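Local coordinates for protein fluvirucin B1 DH domain from module 1 (Actinomadura vulgaris, PDB 6OBV) that probably removes water from the beta-hydroxyacyl intermediate of the first extension module in the fluvirucin B1 polyketide synthase, at residues Phe77-Leu85 and Tyr223-Leu234; Val246-Leu257 and Val289-Leu300. All blocks are in the same frame, centred on the assembly; numbering follows the deposited sequence.

In the fold
Both contacts lie near the middle of a double hotdog fold, the architecture of polyketide synthase dehydratases, with centres about 10 Å apart. Contact 1 joins two buried helices; contact 2 pairs two long strands that pack over them. The two meet directly: Val-83 CG2 lies 3.5 Å from Trp-252 CD2, and Leu-234 CD2 is 3.8 Å from Leu-295 CD2, so the side chains of both contacts share one core. At one end, Gly-224 CA touches Leu-257 CD2 at 3.4 Å. Contact 1 also carries Asp-231, in a motif that supplies the active-site aspartate in related dehydratases, and contact 2 backs those helices from the strand side.

Contact 1: residues Phe77-Leu85 and Tyr223-Leu234; sequences FPGTGFVEL and YGIHPALLDAAL
Glu-84 grips the turn ahead of helix 227-232 with both carboxylate oxygens. Its OE2 takes the backbone N-H of Gly-224 at 2.6 Å, on the syn side and not far from the carboxylate plane, while OE1 receives Ile-225 N at 3.1 Å from well above that plane, along a fairly straight N-H (163°). The bend at chi2 (74°) turns the carboxylate onto these two amides. OE2 also bonds His-37 NE2, so three nitrogen atoms hold this buried carboxylate; OE2 lies near the plane of the Tyr-223 ring, at its edge.

A second polar link joins Thr-80 to Pro-227. Thr-80 OG1 donates to Pro-227 O at 2.7 Å; Asp-231 N, the helical donor, reaches the same oxygen from the opposite face of its carbonyl plane. A water also bridges the segments, accepting from Thr-80 N and donating to Asp-231 OD1 at 2.8 Å. Asp-231 OD2 meanwhile bonds His-235 NE2. Asp-231 to His-235 fits the DxxxQ/H motif of polyketide synthase dehydratases, whose aspartate belongs to the active site in relatives; Asp-231 is probably its counterpart. Pro-78 leads into helix 79-92, which packs on helix 227-232. His-226 is the N-cap of helix 227-232, its ND1 accepting from Ala-228 N.

The segments 79-85 and 227-232 cross at 123°, their axes 8.3 Å apart at closest approach. The backbones come close at Gly-81, whose CA lies 3.8 Å from CB of the Pro-227 ring; the proline ring also reaches Pro-78 CG and Glu-84 CB. Further along, Thr-80 CG2 leans on Leu-230 CG at 3.6 Å, and Leu-230 CD2 meets Val-83 CG1 at 3.9 Å with the two side chains roughly perpendicular. Leu-234 CD1 also touches this threonine methyl.

Contact 2: residues Val246-Leu257 and Val289-Leu300; sequences VALPFAWNGVEL and VAGITSLISRPL
Leu-295 sends its CG opposite its own backbone N (chi1 167°), whereas Trp-252 keeps its CG beside its N (chi1 -53°); the two side chains therefore run alongside each other, and Leu-295 CD1 settles over the centre of the indole. This is a CH-pi contact, 3.7 Å from CD1 to the centroid of the six-membered ring. Ile-292 CD1 comes instead at the ring edge, 4.1 Å from Trp-252 CZ3, and Val-255 CG2 lies beside Ile-292 CG1.

The backbones run antiparallel, between strand 97-103 and strand 277-282, as part of the double hotdog fold. A classic beta bulge interrupts the pairing: Phe-250 N and Ala-251 N both donate to Ile-296 O, at 2.8 and 3.1 Å, and the register slips by one. Both strands turn a corner about Gly-254 and Thr-293, where Thr-293 N bonds Gly-254 O at 3.0 Å from above the carbonyl plane. The positive phi of Gly-254 (63°), a conformation that favours glycine, goes with this corner. Past the corner, Glu-256 and Gly-291 exchange a pair of backbone bonds. At the other end Leu-300 N donates to Val-246 O, while Leu-300 CD1 presses against Leu-248 CD1 at 3.5 Å.

Contact 1: residues Phe77-Leu85 and Tyr223-Leu234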
loop_
_atom_site.group_PDB
_atom_site.type_symbol
_atom_site.label_atom_id
_atom_site.label_comp_id
_atom_site.label_asym_id
_atom_site.label_seq_id
_atom_site.Cartn_x
_atom_site.Cartn_y
_atom_site.Cartn_z
ATOM N N PHE A 77 -11.455 17.989 9.263
ATOM C CA PHE A 77 -11.282 16.691 9.891
ATOM C C PHE A 77 -10.831 16.902 11.336
ATOM O O PHE A 77 -9.938 17.719 11.584
ATOM C CB PHE A 77 -10.264 15.864 9.105
ATOM C CG PHE A 77 -10.183 14.412 9.526
ATOM C CD1 PHE A 77 -11.170 13.503 9.148
ATOM C CD2 PHE A 77 -9.100 13.955 10.271
ATOM C CE1 PHE A 77 -11.088 12.170 9.529
ATOM C CE2 PHE A 77 -8.998 12.620 10.653
ATOM C CZ PHE A 77 -9.991 11.722 10.273
ATOM N N PRO A 78 -11.432 16.225 12.311
ATOM C CA PRO A 78 -11.083 16.505 13.715
ATOM C C PRO A 78 -9.712 15.948 14.060
ATOM O O PRO A 78 -9.350 14.848 13.642
ATOM C CB PRO A 78 -12.192 15.804 14.516
ATOM C CG PRO A 78 -12.691 14.693 13.608
ATOM C CD PRO A 78 -12.435 15.143 12.166
ATOM N N GLY A 79 -8.938 16.726 14.826
ATOM C CA GLY A 79 -7.650 16.236 15.301
ATOM C C GLY A 79 -7.751 14.887 15.984
ATOM O O GLY A 79 -6.831 14.059 15.888
ATOM N N THR A 80 -8.880 14.622 16.646
ATOM C CA THR A 80 -9.081 13.310 17.248
ATOM C C THR A 80 -9.181 12.217 16.204
ATOM O O THR A 80 -8.918 11.052 16.510
ATOM C CB THR A 80 -10.335 13.289 18.133
ATOM O OG1 THR A 80 -11.489 13.641 17.364
ATOM C CG2 THR A 80 -10.184 14.251 19.324
ATOM N N GLY A 81 -9.565 12.546 14.978
ATOM C CA GLY A 81 -9.543 11.535 13.940
ATOM C C GLY A 81 -8.134 11.074 13.647
ATOM O O GLY A 81 -7.900 9.894 13.359
ATOM N N PHE A 82 -7.170 11.996 13.726
ATOM C CA PHE A 82 -5.782 11.625 13.488
ATOM C C PHE A 82 -5.254 10.767 14.623
ATOM O O PHE A 82 -4.461 9.848 14.395
ATOM C CB PHE A 82 -4.940 12.883 13.296
ATOM C CG PHE A 82 -5.231 13.606 12.011
ATOM C CD1 PHE A 82 -5.027 12.979 10.792
ATOM C CD2 PHE A 82 -5.735 14.899 12.025
ATOM C CE1 PHE A 82 -5.303 13.641 9.602
ATOM C CE2 PHE A 82 -6.020 15.563 10.835
ATOM C CZ PHE A 82 -5.798 14.939 9.629
ATOM N N VAL A 83 -5.679 11.060 15.855
ATOM C CA VAL A 83 -5.378 10.187 16.981
ATOM C C VAL A 83 -5.908 8.786 16.704
ATOM O O VAL A 83 -5.225 7.782 16.937
ATOM C CB VAL A 83 -5.982 10.761 18.281
ATOM C CG1 VAL A 83 -6.115 9.674 19.323
ATOM C CG2 VAL A 83 -5.156 11.938 18.831
ATOM N N GLU A 84 -7.144 8.693 16.214
ATOM C CA GLU A 84 -7.719 7.379 15.938
ATOM C C GLU A 84 -6.962 6.663 14.820
ATOM O O GLU A 84 -6.715 5.451 14.902
ATOM C CB GLU A 84 -9.202 7.491 15.577
ATOM C CG GLU A 84 -9.782 6.196 14.947
ATOM C CD GLU A 84 -10.003 5.070 15.976
ATOM O OE1 GLU A 84 -9.700 5.294 17.177
ATOM O OE2 GLU A 84 -10.489 3.971 15.585
ATOM N N LEU A 85 -6.569 7.399 13.783
ATOM C CA LEU A 85 -5.848 6.788 12.671
ATOM C C LEU A 85 -4.482 6.289 13.111
ATOM O O LEU A 85 -4.080 5.161 12.790
ATOM C CB LEU A 85 -5.704 7.799 11.536
ATOM C CG LEU A 85 -6.996 8.002 10.754
ATOM C CD1 LEU A 85 -6.907 9.140 9.746
ATOM C CD2 LEU A 85 -7.401 6.687 10.056
ATOM N N TYR A 223 -14.701 1.631 15.774
ATOM C CA TYR A 223 -13.618 2.549 16.061
ATOM C C TYR A 223 -12.869 2.093 17.306
ATOM O O TYR A 223 -13.411 1.394 18.163
ATOM C CB TYR A 223 -14.154 3.968 16.242
ATOM C CG TYR A 223 -14.608 4.602 14.932
ATOM C CD1 TYR A 223 -13.692 5.225 14.083
ATOM C CD2 TYR A 223 -15.941 4.578 14.548
ATOM C CE1 TYR A 223 -14.082 5.806 12.890
ATOM C CE2 TYR A 223 -16.347 5.161 13.354
ATOM C CZ TYR A 223 -15.411 5.778 12.533
ATOM O OH TYR A 223 -15.812 6.343 11.344
ATOM N N GLY A 224 -11.594 2.468 17.372
ATOM C CA GLY A 224 -10.884 2.445 18.632
ATOM C C GLY A 224 -11.611 3.322 19.635
ATOM O O GLY A 224 -12.013 2.862 20.702
ATOM N N ILE A 225 -11.785 4.599 19.293
ATOM C CA ILE A 225 -12.758 5.469 19.946
ATOM C C ILE A 225 -13.280 6.429 18.885
ATOM O O ILE A 225 -12.489 7.086 18.192
ATOM C CB ILE A 225 -12.173 6.210 21.172
ATOM C CG1 ILE A 225 -13.328 6.906 21.920
ATOM C CG2 ILE A 225 -11.039 7.189 20.750
ATOM C CD1 ILE A 225 -13.044 7.438 23.331
ATOM N N HIS A 226 -14.609 6.478 18.711
ATOM C CA HIS A 226 -15.184 7.300 17.655
ATOM C C HIS A 226 -14.591 8.707 17.724
ATOM O O HIS A 226 -14.590 9.320 18.801
ATOM C CB HIS A 226 -16.713 7.363 17.768
ATOM C CG HIS A 226 -17.392 7.842 16.516
ATOM N ND1 HIS A 226 -17.113 9.062 15.932
ATOM C CD2 HIS A 226 -18.324 7.257 15.729
ATOM C CE1 HIS A 226 -17.852 9.210 14.847
ATOM N NE2 HIS A 226 -18.590 8.127 14.696
ATOM N N PRO A 227 -14.023 9.218 16.633
ATOM C CA PRO A 227 -13.453 10.577 16.675
ATOM C C PRO A 227 -14.428 11.630 17.189
ATOM O O PRO A 227 -13.993 12.602 17.821
ATOM C CB PRO A 227 -13.041 10.827 15.216
ATOM C CG PRO A 227 -12.737 9.447 14.680
ATOM C CD PRO A 227 -13.718 8.519 15.370
ATOM N N ALA A 228 -15.736 11.463 16.963
ATOM C CA ALA A 228 -16.682 12.439 17.492
ATOM C C ALA A 228 -16.861 12.290 18.989
ATOM O O ALA A 228 -17.148 13.281 19.675
ATOM C CB ALA A 228 -18.043 12.319 16.799
ATOM N N LEU A 229 -16.705 11.073 19.520
ATOM C CA LEU A 229 -16.775 10.889 20.966
ATOM C C LEU A 229 -15.537 11.443 21.655
ATOM O O LEU A 229 -15.645 12.083 22.704
ATOM C CB LEU A 229 -16.958 9.413 21.315
ATOM C CG LEU A 229 -17.081 9.100 22.807
ATOM C CD1 LEU A 229 -18.203 9.891 23.458
ATOM C CD2 LEU A 229 -17.303 7.594 23.032
ATOM N N LEU A 230 -14.352 11.203 21.095
ATOM C CA LEU A 230 -13.146 11.716 21.735
ATOM C C LEU A 230 -13.102 13.230 21.661
ATOM O O LEU A 230 -12.660 13.889 22.607
ATOM C CB LEU A 230 -11.877 11.117 21.117
ATOM C CG LEU A 230 -10.575 11.602 21.783
ATOM C CD1 LEU A 230 -10.625 11.365 23.279
ATOM C CD2 LEU A 230 -9.319 10.966 21.177
ATOM N N ASP A 231 -13.583 13.807 20.561
ATOM C CA ASP A 231 -13.550 15.260 20.458
ATOM C C ASP A 231 -14.471 15.909 21.481
ATOM O O ASP A 231 -14.111 16.913 22.100
ATOM C CB ASP A 231 -13.933 15.717 19.059
ATOM C CG ASP A 231 -13.760 17.220 18.891
ATOM O OD1 ASP A 231 -12.603 17.672 18.954
ATOM O OD2 ASP A 231 -14.760 17.954 18.732
ATOM N N ALA A 232 -15.668 15.363 21.670
ATOM C CA ALA A 232 -16.575 15.999 22.607
ATOM C C ALA A 232 -16.110 15.814 24.038
ATOM O O ALA A 232 -16.471 16.611 24.909
ATOM C CB ALA A 232 -17.990 15.459 22.425
ATOM N N ALA A 233 -15.315 14.781 24.296
ATOM C CA ALA A 233 -14.663 14.635 25.583
ATOM C C ALA A 233 -13.780 15.829 25.907
ATOM O O ALA A 233 -13.425 16.040 27.071
ATOM C CB ALA A 233 -13.844 13.348 25.579
ATOM N N LEU A 234 -13.397 16.600 24.899
ATOM C CA LEU A 234 -12.592 17.789 25.103
ATOM C C LEU A 234 -13.427 19.035 25.343
ATOM O O LEU A 234 -12.869 20.065 25.730
ATOM C CB LEU A 234 -11.683 18.030 23.892
ATOM C CG LEU A 234 -10.928 16.841 23.315
ATOM C CD1 LEU A 234 -10.127 17.294 22.106
ATOM C CD2 LEU A 234 -10.032 16.228 24.377
HETATM O O HOH W 1 -10.251 17.170 17.546
#

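Contact 2: residues Val246-Leu257 and Val289-Leu300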
loop_
_atom_site.group_PDB
_atom_site.type_symbol
_atom_site.label_atom_id
_atom_site.label_comp_id
_atom_site.label_asym_id
_atom_site.label_seq_id
_atom_site.Cartn_x
_atom_site.Cartn_y
_atom_site.Cartn_z
ATOM N N VAL A 246 -11.290 30.636 19.184
ATOM C CA VAL A 246 -11.308 29.226 18.826
ATOM C C VAL A 246 -9.900 28.665 18.979
ATOM O O VAL A 246 -8.915 29.304 18.585
ATOM C CB VAL A 246 -11.836 29.041 17.389
ATOM C CG1 VAL A 246 -11.735 27.583 16.958
ATOM C CG2 VAL A 246 -13.260 29.578 17.275
ATOM N N ALA A 247 -9.796 27.474 19.567
ATOM C CA ALA A 247 -8.524 26.771 19.642
ATOM C C ALA A 247 -8.777 25.322 19.275
ATOM O O ALA A 247 -9.818 24.770 19.633
ATOM C CB ALA A 247 -7.878 26.858 21.037
ATOM N N LEU A 248 -7.839 24.720 18.543
ATOM C CA LEU A 248 -7.959 23.327 18.132
ATOM C C LEU A 248 -6.806 22.510 18.702
ATOM O O LEU A 248 -5.716 23.045 18.917
ATOM C CB LEU A 248 -7.956 23.184 16.604
ATOM C CG LEU A 248 -9.019 23.963 15.830
ATOM C CD1 LEU A 248 -8.784 23.807 14.330
ATOM C CD2 LEU A 248 -10.399 23.485 16.225
ATOM N N PRO A 249 -7.021 21.219 18.955
ATOM C CA PRO A 249 -5.918 20.345 19.384
ATOM C C PRO A 249 -4.715 20.468 18.462
ATOM O O PRO A 249 -4.848 20.619 17.246
ATOM C CB PRO A 249 -6.527 18.940 19.313
ATOM C CG PRO A 249 -8.001 19.152 19.464
ATOM C CD PRO A 249 -8.305 20.502 18.854
ATOM N N PHE A 250 -3.530 20.396 19.050
ATOM C CA PHE A 250 -2.322 20.574 18.265
ATOM C C PHE A 250 -1.290 19.486 18.564
ATOM O O PHE A 250 -0.746 18.881 17.634
ATOM C CB PHE A 250 -1.748 21.970 18.511
ATOM C CG PHE A 250 -0.366 22.164 17.961
ATOM C CD1 PHE A 250 -0.149 22.206 16.594
ATOM C CD2 PHE A 250 0.721 22.315 18.816
ATOM C CE1 PHE A 250 1.139 22.386 16.084
ATOM C CE2 PHE A 250 2.003 22.486 18.323
ATOM C CZ PHE A 250 2.213 22.525 16.950
ATOM N N ALA A 251 -1.014 19.213 19.842
ATOM C CA ALA A 251 0.000 18.223 20.212
ATOM C C ALA A 251 -0.537 17.279 21.273
ATOM O O ALA A 251 -1.144 17.719 22.259
ATOM C CB ALA A 251 1.278 18.895 20.722
ATOM N N TRP A 252 -0.298 15.983 21.075
ATOM C CA TRP A 252 -0.745 14.937 21.987
ATOM C C TRP A 252 0.470 14.207 22.540
ATOM O O TRP A 252 1.434 13.968 21.807
ATOM C CB TRP A 252 -1.655 13.941 21.268
ATOM C CG TRP A 252 -2.822 14.571 20.544
ATOM C CD1 TRP A 252 -2.783 15.295 19.386
ATOM C CD2 TRP A 252 -4.199 14.508 20.932
ATOM N NE1 TRP A 252 -4.054 15.700 19.036
ATOM C CE2 TRP A 252 -4.941 15.228 19.968
ATOM C CE3 TRP A 252 -4.879 13.915 22.003
ATOM C CZ2 TRP A 252 -6.324 15.361 20.038
ATOM C CZ3 TRP A 252 -6.256 14.058 22.076
ATOM C CH2 TRP A 252 -6.962 14.773 21.099
ATOM N N ASN A 253 0.434 13.856 23.833
ATOM C CA ASN A 253 1.449 12.979 24.407
ATOM C C ASN A 253 0.802 11.930 25.285
ATOM O O ASN A 253 -0.132 12.225 26.032
ATOM C CB ASN A 253 2.491 13.746 25.221
ATOM C CG ASN A 253 3.195 14.797 24.386
ATOM O OD1 ASN A 253 2.576 15.795 23.992
ATOM N ND2 ASN A 253 4.480 14.568 24.077
ATOM N N GLY A 254 1.312 10.709 25.185
ATOM C CA GLY A 254 0.917 9.617 26.051
ATOM C C GLY A 254 -0.540 9.278 25.869
ATOM O O GLY A 254 -1.309 9.351 26.827
ATOM N N VAL A 255 -0.939 8.935 24.645
ATOM C CA VAL A 255 -2.316 8.556 24.342
ATOM C C VAL A 255 -2.380 7.038 24.345
ATOM O O VAL A 255 -1.768 6.375 23.500
ATOM C CB VAL A 255 -2.792 9.139 23.007
ATOM C CG1 VAL A 255 -4.241 8.717 22.731
ATOM C CG2 VAL A 255 -2.700 10.645 23.039
ATOM N N GLU A 256 -3.094 6.484 25.315
ATOM C CA GLU A 256 -3.353 5.057 25.383
ATOM C C GLU A 256 -4.842 4.810 25.250
ATOM O O GLU A 256 -5.648 5.361 26.012
ATOM C CB GLU A 256 -2.872 4.451 26.696
ATOM C CG GLU A 256 -1.475 3.910 26.648
ATOM C CD GLU A 256 -0.995 3.475 28.002
ATOM O OE1 GLU A 256 -0.594 4.355 28.794
ATOM O OE2 GLU A 256 -1.025 2.257 28.272
ATOM N N LEU A 257 -5.200 3.951 24.313
ATOM C CA LEU A 257 -6.551 3.429 24.230
ATOM C C LEU A 257 -6.594 2.097 24.979
ATOM O O LEU A 257 -5.931 1.128 24.591
ATOM C CB LEU A 257 -6.968 3.293 22.778
ATOM C CG LEU A 257 -8.419 2.927 22.611
ATOM C CD1 LEU A 257 -9.260 4.118 22.997
ATOM C CD2 LEU A 257 -8.589 2.566 21.174
ATOM N N VAL A 289 -11.021 3.524 29.669
ATOM C CA VAL A 289 -11.255 3.579 28.231
ATOM C C VAL A 289 -10.053 4.165 27.500
ATOM O O VAL A 289 -9.536 3.570 26.553
ATOM C CB VAL A 289 -12.541 4.372 27.893
ATOM C CG1 VAL A 289 -12.637 4.600 26.391
ATOM C CG2 VAL A 289 -13.772 3.624 28.377
ATOM N N ALA A 290 -9.594 5.335 27.930
ATOM C CA ALA A 290 -8.432 5.950 27.312
ATOM C C ALA A 290 -7.801 6.887 28.319
ATOM O O ALA A 290 -8.461 7.359 29.255
ATOM C CB ALA A 290 -8.791 6.713 26.031
ATOM N N GLY A 291 -6.516 7.126 28.131
ATOM C CA GLY A 291 -5.807 8.134 28.901
ATOM C C GLY A 291 -5.024 8.999 27.945
ATOM O O GLY A 291 -4.423 8.507 26.992
ATOM N N ILE A 292 -5.069 10.297 28.178
ATOM C CA ILE A 292 -4.247 11.251 27.439
ATOM C C ILE A 292 -3.398 11.989 28.462
ATOM O O ILE A 292 -3.930 12.715 29.315
ATOM C CB ILE A 292 -5.087 12.228 26.613
ATOM C CG1 ILE A 292 -5.811 11.489 25.486
ATOM C CG2 ILE A 292 -4.200 13.319 26.053
ATOM C CD1 ILE A 292 -7.272 11.857 25.373
ATOM N N THR A 293 -2.082 11.788 28.403
ATOM C CA THR A 293 -1.223 12.446 29.385
ATOM C C THR A 293 -1.182 13.952 29.165
ATOM O O THR A 293 -1.277 14.725 30.120
ATOM C CB THR A 293 0.182 11.859 29.337
ATOM O OG1 THR A 293 0.106 10.452 29.613
ATOM C CG2 THR A 293 1.068 12.539 30.371
ATOM N N SER A 294 -1.068 14.393 27.920
ATOM C CA SER A 294 -0.996 15.824 27.672
ATOM C C SER A 294 -1.626 16.159 26.336
ATOM O O SER A 294 -1.322 15.521 25.320
ATOM C CB SER A 294 0.448 16.302 27.690
ATOM O OG SER A 294 0.502 17.670 27.382
ATOM N N LEU A 295 -2.476 17.182 26.333
ATOM C CA LEU A 295 -3.023 17.736 25.100
ATOM C C LEU A 295 -2.785 19.239 25.110
ATOM O O LEU A 295 -3.176 19.922 26.061
ATOM C CB LEU A 295 -4.519 17.422 24.953
ATOM C CG LEU A 295 -5.230 18.219 23.853
ATOM C CD1 LEU A 295 -4.654 17.892 22.474
ATOM C CD2 LEU A 295 -6.736 18.006 23.910
ATOM N N ILE A 296 -2.106 19.744 24.080
ATOM C CA ILE A 296 -1.948 21.180 23.867
ATOM C C ILE A 296 -2.861 21.588 22.722
ATOM O O ILE A 296 -2.865 20.942 21.663
ATOM C CB ILE A 296 -0.489 21.552 23.555
ATOM C CG1 ILE A 296 0.394 21.327 24.775
ATOM C CG2 ILE A 296 -0.405 23.013 23.065
ATOM C CD1 ILE A 296 1.843 21.048 24.430
ATOM N N SER A 297 -3.661 22.626 22.950
ATOM C CA SER A 297 -4.481 23.277 21.939
ATOM C C SER A 297 -3.806 24.572 21.488
ATOM O O SER A 297 -2.993 25.149 22.213
ATOM C CB SER A 297 -5.873 23.579 22.490
ATOM O OG SER A 297 -6.681 22.414 22.461
ATOM N N ARG A 298 -4.131 25.021 20.273
ATOM C CA ARG A 298 -3.539 26.250 19.766
ATOM C C ARG A 298 -4.631 27.158 19.215
ATOM O O ARG A 298 -5.553 26.687 18.541
ATOM C CB ARG A 298 -2.494 25.964 18.673
ATOM C CG ARG A 298 -2.998 25.092 17.525
ATOM C CD ARG A 298 -2.248 25.370 16.227
ATOM N NE ARG A 298 -2.892 26.396 15.410
ATOM C CZ ARG A 298 -2.266 27.458 14.904
ATOM N NH1 ARG A 298 -0.974 27.650 15.131
ATOM N NH2 ARG A 298 -2.930 28.331 14.168
ATOM N N PRO A 299 -4.559 28.455 19.496
ATOM C CA PRO A 299 -5.577 29.379 18.982
ATOM C C PRO A 299 -5.564 29.429 17.456
ATOM O O PRO A 299 -4.508 29.425 16.818
ATOM C CB PRO A 299 -5.174 30.726 19.594
ATOM C CG PRO A 299 -4.209 30.397 20.695
ATOM C CD PRO A 299 -3.525 29.138 20.287
ATOM N N LEU A 300 -6.755 29.462 16.873
ATOM C CA LEU A 300 -6.872 29.588 15.429
ATOM C C LEU A 300 -6.783 31.049 15.029
ATOM O O LEU A 300 -7.541 31.869 15.556
ATOM C CB LEU A 300 -8.187 29.021 14.942
ATOM C CG LEU A 300 -8.081 27.640 14.317
ATOM C CD1 LEU A 300 -9.456 27.240 13.827
ATOM C CD2 LEU A 300 -7.021 27.593 13.189
HETATM O O HOH W 2 0.788 17.618 24.376
#